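Local coordinates for cellulose-binding protein (Saccharophagus degradans, PDB 2YHG) that is the nucleoside hydrolase-related, calcium-binding part of a larger cellulose-binding protein and may hydrolyse glycosidic bonds in carbohydrate metabolism, at residues T66-K70 with M281-S285; P145-C150 with K179-I185; G192-K197 with Y291-M296. All coordinates share one frame; numbering follows the deposited sequence.

Each contact has at least one segment in the nucleoside hydrolase-like domain. Contact 2 pairs the neighbouring strands 146-150 and 180-185 of the six-stranded parallel sheet. Contacts 1 and 3 lie farther out, each with its centre about 22 Å from the centre of the chain. Their centres are about 16 Å apart, and they meet where CE of Met284 packs 4.1 Å from OG1 of Thr193. Contact 2 touches neither; the nearest atoms are about 5 Å away. Helix 190-198 of contact 3 follows strand 180-185 in the chain. A calcium ion, bound by Asp36, Asp43, Trp151 and Asp244, lies about 7 Å from the side chain of Trp69 and about 6 Å from that of Ile185.

Contact 1 (T66-K70 with M281-S285); sequences TGCWK and MSCMS
A disulfide between Cys68 and Cys283 ties two loops together, and the indole of Trp69 lies against it. The segment 66-70 forms a type I beta turn from Gly67 to Lys70. It is closed by backbone bonds in both directions between these two residues. The facing segment makes a short 3-10 turn at Ser282 and Cys283. The two SG atoms of Cys68 and Cys283 are 2.0 Å apart, with a chi3 of 62°. Each cysteine holds its SG between its own backbone N and carbonyl carbon, which turns both sulfurs into the gap between the loops.

Trp69 carries most of the remaining contact. SG of Cys283 sits over the five-membered ring, 3.1 Å from its centroid. CB of Cys283 lies over the six-membered ring of Trp69, 3.6 Å from that centroid, in a CH-pi contact. One face of the indole is therefore laid along the Cys283 side chain. At the ring edge, in the plane, SD of Met281 receives a weak hydrogen bond from NE1 of Trp69. This bond is long, 3.4 Å from NE1 of Trp69 to SD of Met281, but nearly straight at 167°. The same pair is a Met-aromatic contact made at the edge. OG of Ser282 approaches another part of the rim, 3.5 Å from CH2 of Trp69. CB of Met284 packs on SG of Cys68.

The side chain of Trp69 also lies near that of the calcium ligand Asp36. The segment 66-70 follows strand 58-64 and precedes helix 77-93. Its partner belongs to the connection between strands 273-276 and 295-298. Tyr117 packs on both Cys68 and Met284, and backbone bonds to Gln188 and Gly187 join the two loops to the segment after strand 180-185.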
loop_
_atom_site.group_PDB
_atom_site.type_symbol
_atom_site.label_atom_id
_atom_site.label_comp_id
_atom_site.label_asym_id
_atom_site.label_seq_id
_atom_site.Cartn_x
_atom_site.Cartn_y
_atom_site.Cartn_z
ATOM N N THR A 66 -18.837 3.319 -5.554
ATOM C CA THR A 66 -19.193 2.726 -6.827
ATOM C C THR A 66 -17.962 2.540 -7.700
ATOM O O THR A 66 -16.849 2.963 -7.405
ATOM C CB THR A 66 -20.185 3.660 -7.537
ATOM O OG1 THR A 66 -19.503 4.899 -7.703
ATOM C CG2 THR A 66 -21.500 3.815 -6.754
ATOM N N GLY A 67 -18.215 1.912 -8.842
ATOM C CA GLY A 67 -17.288 1.895 -9.974
ATOM C C GLY A 67 -18.020 1.304 -11.163
ATOM O O GLY A 67 -19.220 1.049 -11.081
ATOM N N CYS A 68 -17.347 1.132 -12.291
ATOM C CA CYS A 68 -18.051 0.693 -13.469
ATOM C C CYS A 68 -18.570 -0.732 -13.405
ATOM O O CYS A 68 -19.430 -1.086 -14.210
ATOM C CB CYS A 68 -17.333 1.024 -14.761
ATOM S SG CYS A 68 -15.762 0.455 -15.157
ATOM N N TRP A 69 -18.124 -1.519 -12.423
ATOM C CA TRP A 69 -18.669 -2.842 -12.172
ATOM C C TRP A 69 -19.780 -2.849 -11.121
ATOM O O TRP A 69 -20.390 -3.897 -10.901
ATOM C CB TRP A 69 -17.568 -3.803 -11.746
ATOM C CG TRP A 69 -16.493 -3.974 -12.778
ATOM C CD1 TRP A 69 -15.201 -3.612 -12.643
ATOM C CD2 TRP A 69 -16.625 -4.546 -14.086
ATOM N NE1 TRP A 69 -14.510 -3.906 -13.789
ATOM C CE2 TRP A 69 -15.368 -4.477 -14.692
ATOM C CE3 TRP A 69 -17.692 -5.089 -14.814
ATOM C CZ2 TRP A 69 -15.128 -4.926 -16.005
ATOM C CZ3 TRP A 69 -17.456 -5.520 -16.135
ATOM C CH2 TRP A 69 -16.189 -5.453 -16.685
ATOM N N LYS A 70 -20.078 -1.704 -10.519
ATOM C CA LYS A 70 -21.103 -1.582 -9.484
ATOM C C LYS A 70 -21.493 -0.115 -9.423
ATOM O O LYS A 70 -20.937 0.649 -8.618
ATOM C CB LYS A 70 -20.558 -2.079 -8.140
ATOM C CG LYS A 70 -21.503 -1.841 -6.931
ATOM C CD LYS A 70 -21.775 -3.109 -6.142
ATOM C CE LYS A 70 -23.096 -3.004 -5.372
ATOM N NZ LYS A 70 -23.146 -1.805 -4.504
ATOM N N MET A 281 -10.657 -0.193 -17.243
ATOM C CA MET A 281 -11.255 -1.473 -17.550
ATOM C C MET A 281 -12.364 -1.355 -18.573
ATOM O O MET A 281 -12.870 -0.287 -18.886
ATOM C CB MET A 281 -11.781 -2.107 -16.266
ATOM C CG MET A 281 -10.698 -2.332 -15.216
ATOM S SD MET A 281 -11.189 -3.315 -13.785
ATOM C CE MET A 281 -11.019 -4.959 -14.467
ATOM N N SER A 282 -12.782 -2.517 -19.082
ATOM C CA SER A 282 -13.711 -2.564 -20.211
ATOM C C SER A 282 -15.063 -1.945 -19.899
ATOM O O SER A 282 -15.700 -1.419 -20.811
ATOM C CB SER A 282 -13.911 -3.996 -20.664
ATOM O OG SER A 282 -14.536 -4.756 -19.658
ATOM N N CYS A 283 -15.453 -1.889 -18.623
ATOM C CA CYS A 283 -16.703 -1.294 -18.228
ATOM C C CYS A 283 -16.717 0.222 -18.303
ATOM O O CYS A 283 -17.787 0.807 -18.119
ATOM C CB CYS A 283 -17.145 -1.776 -16.840
ATOM S SG CYS A 283 -15.979 -1.560 -15.412
ATOM N N MET A 284 -15.585 0.834 -18.671
ATOM C CA MET A 284 -15.539 2.253 -18.938
ATOM C C MET A 284 -14.907 2.550 -20.308
ATOM O O MET A 284 -14.394 3.648 -20.541
ATOM C CB MET A 284 -14.831 3.041 -17.829
ATOM C CG MET A 284 -13.394 2.660 -17.572
ATOM S SD MET A 284 -12.556 3.743 -16.410
ATOM C CE MET A 284 -12.611 5.296 -17.340
ATOM N N SER A 285 -15.077 1.626 -21.240
ATOM C CA SER A 285 -14.525 1.814 -22.557
ATOM C C SER A 285 -14.993 3.121 -23.194
ATOM O O SER A 285 -16.135 3.515 -23.089
ATOM C CB SER A 285 -14.886 0.628 -23.428
ATOM O OG SER A 285 -16.267 0.490 -23.500
#

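Contact 2 (P145-C150 with K179-I185); sequences PVWATC and KLRVYDI
One face of the Trp147 indole carries CB of Arg181, 3.3 Å from the centroid of the six-membered ring and almost on its normal, a CH-pi contact. The guanidinium of Arg181 stands at 89° to the indole plane, and CB of Pro145 covers one guanidinium face, 3.4 Å from NE of Arg181. A bend at chi2 (97°) carries the arginine chain past the tryptophan to the proline. His250 meets the Trp147 ring edge-to-face.

Strands 146-150 and 180-185 run parallel within the Rossmann-like sheet. Helices 155-167 and 170-178 link them in a crossover. Six backbone bonds join them. The first runs from N of Val146 to O of Lys179 and the last from N of Ile185 to O of Cys150. On the face of Ala148 and Val182, CD1 of Leu180 packs 4.1 Å from CB of Ala148. SG of Cys150 lies 3.9 Å from CG1 of Val182 and is bonded to Cys154. Helix 155-167 covers this face. At the strand end, Ile185 touches the calcium ligand Asp244.

Arg181 is held by NH1 to O of Leu180 and O of Ser178, and by NE to OG of Ser260. With the Pro145 packing, these bonds probably fix the guanidinium's rotation.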
loop_
_atom_site.group_PDB
_atom_site.type_symbol
_atom_site.label_atom_id
_atom_site.label_comp_id
_atom_site.label_asym_id
_atom_site.label_seq_id
_atom_site.Cartn_x
_atom_site.Cartn_y
_atom_site.Cartn_z
ATOM N N PRO A 145 1.582 13.047 4.207
ATOM C CA PRO A 145 0.560 13.075 3.178
ATOM C C PRO A 145 -0.469 11.979 3.421
ATOM O O PRO A 145 -0.247 11.061 4.202
ATOM C CB PRO A 145 1.359 12.828 1.906
ATOM C CG PRO A 145 2.610 12.191 2.323
ATOM C CD PRO A 145 2.891 12.618 3.704
ATOM N N VAL A 146 -1.579 12.073 2.712
ATOM C CA VAL A 146 -2.517 11.002 2.802
ATOM C C VAL A 146 -2.868 10.426 1.456
ATOM O O VAL A 146 -2.972 11.103 0.421
ATOM C CB VAL A 146 -3.728 11.420 3.593
ATOM C CG1 VAL A 146 -4.372 12.579 2.931
ATOM C CG2 VAL A 146 -4.690 10.262 3.815
ATOM N N TRP A 147 -2.886 9.096 1.465
ATOM C CA TRP A 147 -3.262 8.314 0.312
ATOM C C TRP A 147 -4.752 8.096 0.317
ATOM O O TRP A 147 -5.339 7.737 1.340
ATOM C CB TRP A 147 -2.583 6.961 0.313
ATOM C CG TRP A 147 -1.138 7.056 0.028
ATOM C CD1 TRP A 147 -0.142 7.415 0.904
ATOM C CD2 TRP A 147 -0.516 6.932 -1.249
ATOM N NE1 TRP A 147 1.042 7.539 0.240
ATOM C CE2 TRP A 147 0.851 7.248 -1.078
ATOM C CE3 TRP A 147 -0.979 6.615 -2.527
ATOM C CZ2 TRP A 147 1.735 7.264 -2.148
ATOM C CZ3 TRP A 147 -0.098 6.602 -3.576
ATOM C CH2 TRP A 147 1.260 6.944 -3.378
ATOM N N ALA A 148 -5.364 8.272 -0.849
ATOM C CA ALA A 148 -6.740 7.841 -1.082
ATOM C C ALA A 148 -6.719 6.855 -2.228
ATOM O O ALA A 148 -6.082 7.109 -3.241
ATOM C CB ALA A 148 -7.679 9.018 -1.340
ATOM N N THR A 149 -7.407 5.734 -2.070
ATOM C CA THR A 149 -7.317 4.666 -3.031
ATOM C C THR A 149 -8.654 4.408 -3.703
ATOM O O THR A 149 -9.738 4.683 -3.154
ATOM C CB THR A 149 -6.768 3.395 -2.421
ATOM O OG1 THR A 149 -7.804 2.818 -1.624
ATOM C CG2 THR A 149 -5.506 3.665 -1.585
ATOM N N CYS A 150 -8.577 3.821 -4.887
ATOM C CA CYS A 150 -9.738 3.432 -5.680
ATOM C C CYS A 150 -9.720 1.925 -5.887
ATOM O O CYS A 150 -9.049 1.406 -6.783
ATOM C CB CYS A 150 -9.740 4.144 -7.042
ATOM S SG CYS A 150 -9.162 5.845 -6.902
ATOM N N LYS A 179 -0.725 17.486 -0.716
ATOM C CA LYS A 179 -0.770 16.605 0.426
ATOM C C LYS A 179 -1.507 15.279 0.171
ATOM O O LYS A 179 -1.536 14.432 1.035
ATOM C CB LYS A 179 -1.445 17.324 1.578
ATOM C CG LYS A 179 -0.635 18.487 2.088
ATOM C CD LYS A 179 -1.285 19.254 3.197
ATOM C CE LYS A 179 -2.576 19.886 2.736
ATOM N NZ LYS A 179 -3.125 20.839 3.740
ATOM N N LEU A 180 -2.041 15.114 -1.030
ATOM C CA LEU A 180 -2.814 13.936 -1.434
ATOM C C LEU A 180 -1.960 13.064 -2.355
ATOM O O LEU A 180 -1.095 13.564 -3.069
ATOM C CB LEU A 180 -4.070 14.417 -2.148
ATOM C CG LEU A 180 -5.120 13.375 -2.553
ATOM C CD1 LEU A 180 -5.658 12.600 -1.374
ATOM C CD2 LEU A 180 -6.217 14.081 -3.322
ATOM N N ARG A 181 -2.265 11.762 -2.377
ATOM C CA ARG A 181 -1.772 10.839 -3.390
ATOM C C ARG A 181 -2.906 9.885 -3.701
ATOM O O ARG A 181 -3.698 9.575 -2.801
ATOM C CB ARG A 181 -0.562 10.032 -2.976
ATOM C CG ARG A 181 0.737 10.827 -2.841
ATOM C CD ARG A 181 0.943 11.178 -1.392
ATOM N NE ARG A 181 2.263 11.857 -1.210
ATOM C CZ ARG A 181 2.463 13.165 -1.339
ATOM N NH1 ARG A 181 1.489 13.985 -1.658
ATOM N NH2 ARG A 181 3.622 13.658 -0.958
ATOM N N VAL A 182 -2.995 9.440 -4.946
ATOM C CA VAL A 182 -4.027 8.494 -5.336
ATOM C C VAL A 182 -3.392 7.213 -5.849
ATOM O O VAL A 182 -2.497 7.242 -6.702
ATOM C CB VAL A 182 -4.959 9.098 -6.419
ATOM C CG1 VAL A 182 -5.972 8.063 -6.925
ATOM C CG2 VAL A 182 -5.689 10.331 -5.861
ATOM N N TYR A 183 -3.921 6.082 -5.356
ATOM C CA TYR A 183 -3.584 4.756 -5.898
ATOM C C TYR A 183 -4.891 4.166 -6.421
ATOM O O TYR A 183 -5.769 3.801 -5.652
ATOM C CB TYR A 183 -2.942 3.858 -4.821
ATOM C CG TYR A 183 -2.255 2.635 -5.369
ATOM C CD1 TYR A 183 -2.956 1.654 -6.058
ATOM C CD2 TYR A 183 -0.907 2.419 -5.169
ATOM C CE1 TYR A 183 -2.326 0.506 -6.490
ATOM C CE2 TYR A 183 -0.257 1.254 -5.620
ATOM C CZ TYR A 183 -0.991 0.302 -6.285
ATOM O OH TYR A 183 -0.449 -0.885 -6.740
ATOM N N ASP A 184 -4.994 4.136 -7.751
ATOM C CA ASP A 184 -6.174 3.676 -8.491
ATOM C C ASP A 184 -5.883 2.276 -9.012
ATOM O O ASP A 184 -4.937 2.080 -9.765
ATOM C CB ASP A 184 -6.398 4.670 -9.632
ATOM C CG ASP A 184 -7.308 4.214 -10.748
ATOM O OD1 ASP A 184 -7.978 3.174 -10.601
ATOM O OD2 ASP A 184 -7.347 4.954 -11.783
ATOM N N ILE A 185 -6.694 1.294 -8.625
ATOM C CA ILE A 185 -6.584 -0.048 -9.188
ATOM C C ILE A 185 -7.332 -0.101 -10.523
ATOM O O ILE A 185 -8.560 -0.024 -10.560
ATOM C CB ILE A 185 -7.142 -1.112 -8.230
ATOM C CG1 ILE A 185 -6.312 -1.160 -6.932
ATOM C CG2 ILE A 185 -7.183 -2.474 -8.953
ATOM C CD1 ILE A 185 -5.008 -1.939 -7.057
#

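Contact 3 (G192-K197 with Y291-M296); sequences GTWLAK and YDTYYM
Thr193 and Ala196 of helix 190-198 pack against strand 295-298, part of a two-stranded antiparallel sheet, and the loop that leads into it. Met296 of this strand packs on Tyr204 and Arg206 of strand 203-207, an edge strand of the parallel sheet. The tight part centres on Thr193. Its CG2 lies over the face of the Tyr294 ring, 3.5 Å from the centroid and 11° off the normal, in a CH-pi contact. The same methyl is 3.5 Å from CD2 of Tyr291. Placing CG2 anti to the backbone N leaves OG1 (chi1 -41°) on another side, where it bonds to Asp288 and Arg206. The ring of Tyr291 lies across the helix backbone, with CA of Trp194 over its face. CE1 of Tyr291 also meets the edge of the indole at CD1 of Trp194, 3.8 Å away. The straight chain of Met296 brings its CE to CB of Ala196, 3.6 Å away. Helix 155-167 receives the indole of Trp194 and the side chain of Leu195.

The other side is looser and polar. Asp292, Thr293 and Tyr295 are exposed, and the CB atoms of Asp292 and Thr293 point away from the helix. A cis peptide bond precedes Thr293. The long chain of Lys197 runs beside this loop, and its CE comes 3.2 Å from O of Tyr291. Its NZ donates to O of Thr293 at 2.9 Å, from above the carbonyl plane. A water bridges the two backbones: it donates to O of Ala196 at 2.8 Å and accepts from N of Tyr295.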
loop_
_atom_site.group_PDB
_atom_site.type_symbol
_atom_site.label_atom_id
_atom_site.label_comp_id
_atom_site.label_asym_id
_atom_site.label_seq_id
_atom_site.Cartn_x
_atom_site.Cartn_y
_atom_site.Cartn_z
ATOM N N GLY A 192 -11.332 9.184 -11.918
ATOM C CA GLY A 192 -9.885 9.115 -11.753
ATOM C C GLY A 192 -9.182 9.784 -12.902
ATOM O O GLY A 192 -8.206 10.510 -12.723
ATOM N N THR A 193 -9.652 9.544 -14.112
ATOM C CA THR A 193 -9.060 10.168 -15.300
ATOM C C THR A 193 -9.226 11.688 -15.246
ATOM O O THR A 193 -8.280 12.425 -15.556
ATOM C CB THR A 193 -9.652 9.575 -16.577
ATOM O OG1 THR A 193 -9.775 8.154 -16.384
ATOM C CG2 THR A 193 -8.768 9.898 -17.734
ATOM N N TRP A 194 -10.402 12.150 -14.831
ATOM C CA TRP A 194 -10.637 13.576 -14.654
ATOM C C TRP A 194 -9.613 14.178 -13.681
ATOM O O TRP A 194 -9.051 15.252 -13.928
ATOM C CB TRP A 194 -12.054 13.810 -14.160
ATOM C CG TRP A 194 -12.391 15.244 -13.923
ATOM C CD1 TRP A 194 -12.881 16.149 -14.834
ATOM C CD2 TRP A 194 -12.335 15.922 -12.679
ATOM N NE1 TRP A 194 -13.083 17.366 -14.240
ATOM C CE2 TRP A 194 -12.764 17.258 -12.912
ATOM C CE3 TRP A 194 -12.063 15.526 -11.373
ATOM C CZ2 TRP A 194 -12.852 18.199 -11.891
ATOM C CZ3 TRP A 194 -12.197 16.456 -10.348
ATOM C CH2 TRP A 194 -12.574 17.784 -10.617
ATOM N N LEU A 195 -9.327 13.453 -12.588
ATOM C CA LEU A 195 -8.320 13.923 -11.648
ATOM C C LEU A 195 -6.947 14.033 -12.268
ATOM O O LEU A 195 -6.248 15.051 -12.110
ATOM C CB LEU A 195 -8.238 12.998 -10.423
ATOM C CG LEU A 195 -9.364 13.126 -9.391
ATOM C CD1 LEU A 195 -9.362 11.944 -8.445
ATOM C CD2 LEU A 195 -9.233 14.434 -8.625
ATOM N N ALA A 196 -6.500 12.986 -12.954
ATOM C CA ALA A 196 -5.147 12.977 -13.525
ATOM C C ALA A 196 -4.992 14.070 -14.576
ATOM O O ALA A 196 -3.935 14.685 -14.666
ATOM C CB ALA A 196 -4.848 11.609 -14.109
ATOM N N LYS A 197 -6.035 14.302 -15.358
ATOM C CA LYS A 197 -5.993 15.324 -16.398
ATOM C C LYS A 197 -5.985 16.721 -15.787
ATOM O O LYS A 197 -5.253 17.612 -16.258
ATOM C CB LYS A 197 -7.206 15.143 -17.323
ATOM C CG LYS A 197 -7.390 16.215 -18.387
ATOM C CD LYS A 197 -6.202 16.329 -19.307
ATOM C CE LYS A 197 -6.563 17.111 -20.567
ATOM N NZ LYS A 197 -5.410 17.213 -21.467
ATOM N N TYR A 291 -10.307 12.740 -22.205
ATOM C CA TYR A 291 -9.347 13.453 -21.399
ATOM C C TYR A 291 -7.964 13.512 -22.017
ATOM O O TYR A 291 -7.054 14.093 -21.441
ATOM C CB TYR A 291 -9.262 12.807 -20.018
ATOM C CG TYR A 291 -10.550 12.909 -19.251
ATOM C CD1 TYR A 291 -10.941 14.100 -18.703
ATOM C CD2 TYR A 291 -11.397 11.823 -19.127
ATOM C CE1 TYR A 291 -12.148 14.211 -18.023
ATOM C CE2 TYR A 291 -12.608 11.918 -18.447
ATOM C CZ TYR A 291 -12.970 13.133 -17.906
ATOM O OH TYR A 291 -14.172 13.292 -17.247
ATOM N N ASP A 292 -7.776 12.912 -23.189
ATOM C CA ASP A 292 -6.402 12.892 -23.740
ATOM C C ASP A 292 -5.933 14.344 -23.987
ATOM O O ASP A 292 -6.733 15.191 -24.376
ATOM C CB ASP A 292 -6.370 12.147 -25.073
ATOM C CG ASP A 292 -6.534 10.627 -24.940
ATOM O OD1 ASP A 292 -6.438 10.078 -23.780
ATOM O OD2 ASP A 292 -6.731 9.961 -25.971
ATOM N N THR A 293 -4.626 14.635 -23.823
ATOM C CA THR A 293 -3.634 13.716 -23.267
ATOM C C THR A 293 -3.583 13.869 -21.748
ATOM O O THR A 293 -3.606 14.970 -21.230
ATOM C CB THR A 293 -2.216 14.065 -23.812
ATOM O OG1 THR A 293 -2.323 14.251 -25.235
ATOM C CG2 THR A 293 -1.213 12.993 -23.459
ATOM N N TYR A 294 -3.512 12.721 -21.059
ATOM C CA TYR A 294 -3.319 12.689 -19.625
ATOM C C TYR A 294 -2.255 11.674 -19.289
ATOM O O TYR A 294 -2.048 10.718 -20.031
ATOM C CB TYR A 294 -4.626 12.387 -18.860
ATOM C CG TYR A 294 -5.191 11.029 -19.138
ATOM C CD1 TYR A 294 -6.067 10.820 -20.193
ATOM C CD2 TYR A 294 -4.805 9.929 -18.388
ATOM C CE1 TYR A 294 -6.548 9.570 -20.482
ATOM C CE2 TYR A 294 -5.254 8.638 -18.707
ATOM C CZ TYR A 294 -6.097 8.479 -19.778
ATOM O OH TYR A 294 -6.527 7.227 -20.176
ATOM N N TYR A 295 -1.625 11.863 -18.135
ATOM C CA TYR A 295 -0.549 10.995 -17.691
ATOM C C TYR A 295 -0.884 10.394 -16.337
ATOM O O TYR A 295 -1.505 11.059 -15.494
ATOM C CB TYR A 295 0.769 11.775 -17.592
ATOM C CG TYR A 295 1.335 12.108 -18.944
ATOM C CD1 TYR A 295 0.927 13.220 -19.643
ATOM C CD2 TYR A 295 2.249 11.252 -19.550
ATOM C CE1 TYR A 295 1.403 13.482 -20.929
ATOM C CE2 TYR A 295 2.737 11.500 -20.811
ATOM C CZ TYR A 295 2.299 12.606 -21.506
ATOM O OH TYR A 295 2.798 12.842 -22.775
ATOM N N MET A 296 -0.429 9.169 -16.110
ATOM C CA MET A 296 -0.575 8.459 -14.858
ATOM C C MET A 296 0.649 7.610 -14.664
ATOM O O MET A 296 1.153 7.019 -15.616
ATOM C CB MET A 296 -1.821 7.526 -14.861
ATOM C CG MET A 296 -3.128 8.287 -14.986
ATOM S SD MET A 296 -4.490 7.138 -15.266
ATOM C CE MET A 296 -5.868 8.278 -15.111
HETATM O O HOH W 1 -2.188 14.390 -16.827
#